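Local coordinates for Poly(A) RNA polymerase protein 2 (PDB 3NYB) that adds poly(A) tails to RNA as the catalytic subunit of the TRAMP surveillance complex, working together with the zinc knuckle protein Air2p, at residues V216-E220 against F293-T297. The protein carries 1 engineered substitution. Numbering follows the deposited sequence.
Sequences VLLIE and FDLLT
Ile219 CG1 and Leu296 CG both lie anti to their own carbonyl carbon (chi1 -72° and -66°), which brings Ile219 CG1 to 3.9 Å from Leu296 CD1 as the two side chains pass one another pointing opposite ways. They meet in a roughly antiparallel helix-helix packing within the central domain of this nucleotidyltransferase-family polymerase, where helix 214-228 lies against helix 282-304. The local axes approach to 10.0 Å and run at 146° to one another, and the contact is buried and almost wholly apolar. Ile219 is its hub: besides CG1 on Leu296, its CG2 methyl sits 3.9 Å from both Phe293 CE1 and Thr297 CG2, above the border of the ring on the face that Thr297 also covers. Replacing Ile219 by alanine would probably cost Leu296 CD1 one of its neighbours, take the methyl from beside Phe293 CE1 and Thr297 CG2, and open a gap between the helices. Leu218, whose CG is turned anti to the backbone N, reaches across with CD1 to Leu296 CD1, the two side chains nearly perpendicular. Leu218 also packs on Leu163 and Ile166 of helix 160-173, tying a third helix to the pair. Trp25 of the Air2 chain packs on Ile219 and Thr297, so the partner protein covers both helices at this point; nearby, Glu220 binds Arg26 of the same Air2 chain through a salt bridge. Within helix 282-304, Thr297 CG2 stands over the centre of the Phe293 ring, 3.6 Å above its plane, and covers one face. The edge of that ring is turned to the opposing backbone, where Ile219 O lies in the ring plane, 3.8 Å from Phe293 CD1.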
ATOM      1  N   VAL A 216       3.527  15.419  -1.889  1.00 39.47           N
ATOM      2  CA  VAL A 216       4.965  15.167  -1.923  1.00 38.10           C
ATOM      3  C   VAL A 216       5.306  13.787  -1.414  1.00 39.15           C
ATOM      4  O   VAL A 216       6.096  13.077  -2.022  1.00 47.48           O
ATOM      5  CB  VAL A 216       5.798  16.214  -1.123  1.00 54.87           C
ATOM      6  CG1 VAL A 216       6.096  17.422  -1.982  1.00 62.40           C
ATOM      7  CG2 VAL A 216       5.111  16.611   0.195  1.00 29.08           C
ATOM      8  N   LEU A 217       4.710  13.408  -0.293  1.00 37.05           N
ATOM      9  CA  LEU A 217       5.007  12.118   0.311  1.00 41.00           C
ATOM     10  C   LEU A 217       4.680  10.973  -0.645  1.00 48.90           C
ATOM     11  O   LEU A 217       5.386   9.966  -0.683  1.00 50.66           O
ATOM     12  CB  LEU A 217       4.250  11.980   1.624  1.00 35.98           C
ATOM     13  CG  LEU A 217       4.543  13.155   2.564  1.00 37.96           C
ATOM     14  CD1 LEU A 217       3.572  13.186   3.734  1.00 41.37           C
ATOM     15  CD2 LEU A 217       5.995  13.114   3.055  1.00 29.25           C
ATOM     16  N   LEU A 218       3.619  11.140  -1.432  1.00 44.77           N
ATOM     17  CA  LEU A 218       3.253  10.143  -2.429  1.00 34.21           C
ATOM     18  C   LEU A 218       4.386   9.995  -3.421  1.00 30.36           C
ATOM     19  O   LEU A 218       4.904   8.901  -3.645  1.00 35.93           O
ATOM     20  CB  LEU A 218       1.965  10.542  -3.146  1.00 33.12           C
ATOM     21  CG  LEU A 218       1.136   9.466  -3.872  1.00 34.60           C
ATOM     22  CD1 LEU A 218       1.017   9.747  -5.342  1.00 26.51           C
ATOM     23  CD2 LEU A 218       1.653   8.057  -3.634  1.00 33.13           C
ATOM     24  N   ILE A 219       4.787  11.109  -4.005  1.00 42.05           N
ATOM     25  CA  ILE A 219       5.907  11.092  -4.923  1.00 45.81           C
ATOM     26  C   ILE A 219       7.141  10.493  -4.259  1.00 41.76           C
ATOM     27  O   ILE A 219       7.722   9.545  -4.770  1.00 49.40           O
ATOM     28  CB  ILE A 219       6.209  12.492  -5.454  1.00 41.41           C
ATOM     29  CG1 ILE A 219       5.115  12.916  -6.430  1.00 37.18           C
ATOM     30  CG2 ILE A 219       7.555  12.514  -6.133  1.00 45.72           C
ATOM     31  CD1 ILE A 219       5.326  14.271  -7.012  1.00 36.55           C
ATOM     32  N   GLU A 220       7.514  11.025  -3.102  1.00 43.36           N
ATOM     33  CA  GLU A 220       8.704  10.553  -2.402  1.00 48.34           C
ATOM     34  C   GLU A 220       8.617   9.079  -1.994  1.00 48.52           C
ATOM     35  O   GLU A 220       9.637   8.403  -1.872  1.00 55.30           O
ATOM     36  CB  GLU A 220       9.006  11.442  -1.194  1.00 45.15           C
ATOM     37  CG  GLU A 220       9.267  12.890  -1.571  1.00 54.21           C
ATOM     38  CD  GLU A 220       9.362  13.813  -0.371  1.00 72.05           C
ATOM     39  OE1 GLU A 220       9.079  13.369   0.759  1.00 74.96           O
ATOM     40  OE2 GLU A 220       9.721  14.990  -0.566  1.00 84.15           O
ATOM     41  N   PHE A 293       6.670   7.320 -10.063  1.00 36.53           N
ATOM     42  CA  PHE A 293       7.456   8.524  -9.842  1.00 38.79           C
ATOM     43  C   PHE A 293       7.637   9.318 -11.141  1.00 40.34           C
ATOM     44  O   PHE A 293       7.349  10.512 -11.187  1.00 46.26           O
ATOM     45  CB  PHE A 293       8.812   8.139  -9.266  1.00 31.14           C
ATOM     46  CG  PHE A 293       9.738   9.285  -9.101  1.00 46.19           C
ATOM     47  CD1 PHE A 293       9.863   9.914  -7.876  1.00 55.04           C
ATOM     48  CD2 PHE A 293      10.491   9.741 -10.167  1.00 59.38           C
ATOM     49  CE1 PHE A 293      10.720  10.979  -7.715  1.00 60.83           C
ATOM     50  CE2 PHE A 293      11.348  10.806 -10.017  1.00 59.61           C
ATOM     51  CZ  PHE A 293      11.465  11.427  -8.787  1.00 66.29           C
ATOM     52  N   ASP A 294       8.111   8.656 -12.196  1.00 40.29           N
ATOM     53  CA  ASP A 294       8.328   9.319 -13.479  1.00 47.17           C
ATOM     54  C   ASP A 294       7.059  10.001 -13.967  1.00 56.71           C
ATOM     55  O   ASP A 294       7.093  11.158 -14.386  1.00 60.94           O
ATOM     56  CB  ASP A 294       8.812   8.324 -14.535  1.00 51.88           C
ATOM     57  CG  ASP A 294      10.241   7.869 -14.300  1.00 68.51           C
ATOM     58  OD1 ASP A 294      10.801   8.173 -13.226  1.00 80.63           O
ATOM     59  OD2 ASP A 294      10.805   7.202 -15.193  1.00 68.57           O
ATOM     60  N   LEU A 295       5.941   9.278 -13.906  1.00 46.80           N
ATOM     61  CA  LEU A 295       4.660   9.790 -14.382  1.00 41.12           C
ATOM     62  C   LEU A 295       4.183  10.997 -13.578  1.00 43.68           C
ATOM     63  O   LEU A 295       3.826  12.029 -14.151  1.00 36.05           O
ATOM     64  CB  LEU A 295       3.603   8.687 -14.353  1.00 44.75           C
ATOM     65  CG  LEU A 295       3.700   7.593 -15.423  1.00 40.93           C
ATOM     66  CD1 LEU A 295       3.095   6.278 -14.949  1.00 43.50           C
ATOM     67  CD2 LEU A 295       3.039   8.044 -16.705  1.00 36.56           C
ATOM     68  N   LEU A 296       4.187  10.865 -12.252  1.00 38.99           N
ATOM     69  CA  LEU A 296       3.754  11.944 -11.360  1.00 41.40           C
ATOM     70  C   LEU A 296       4.593  13.211 -11.511  1.00 50.93           C
ATOM     71  O   LEU A 296       4.051  14.308 -11.675  1.00 41.93           O
ATOM     72  CB  LEU A 296       3.789  11.495  -9.899  1.00 35.27           C
ATOM     73  CG  LEU A 296       2.813  10.408  -9.458  1.00 36.47           C
ATOM     74  CD1 LEU A 296       3.131  10.009  -8.027  1.00 46.26           C
ATOM     75  CD2 LEU A 296       1.373  10.873  -9.573  1.00 32.54           C
ATOM     76  N   THR A 297       5.915  13.052 -11.439  1.00 52.67           N
ATOM     77  CA  THR A 297       6.832  14.180 -11.546  1.00 47.47           C
ATOM     78  C   THR A 297       6.761  14.830 -12.924  1.00 53.83           C
ATOM     79  O   THR A 297       6.717  16.057 -13.032  1.00 58.93           O
ATOM     80  CB  THR A 297       8.282  13.771 -11.240  1.00 46.95           C
ATOM     81  OG1 THR A 297       8.748  12.856 -12.239  1.00 57.72           O
ATOM     82  CG2 THR A 297       8.366  13.110  -9.874  1.00 43.22           C
TER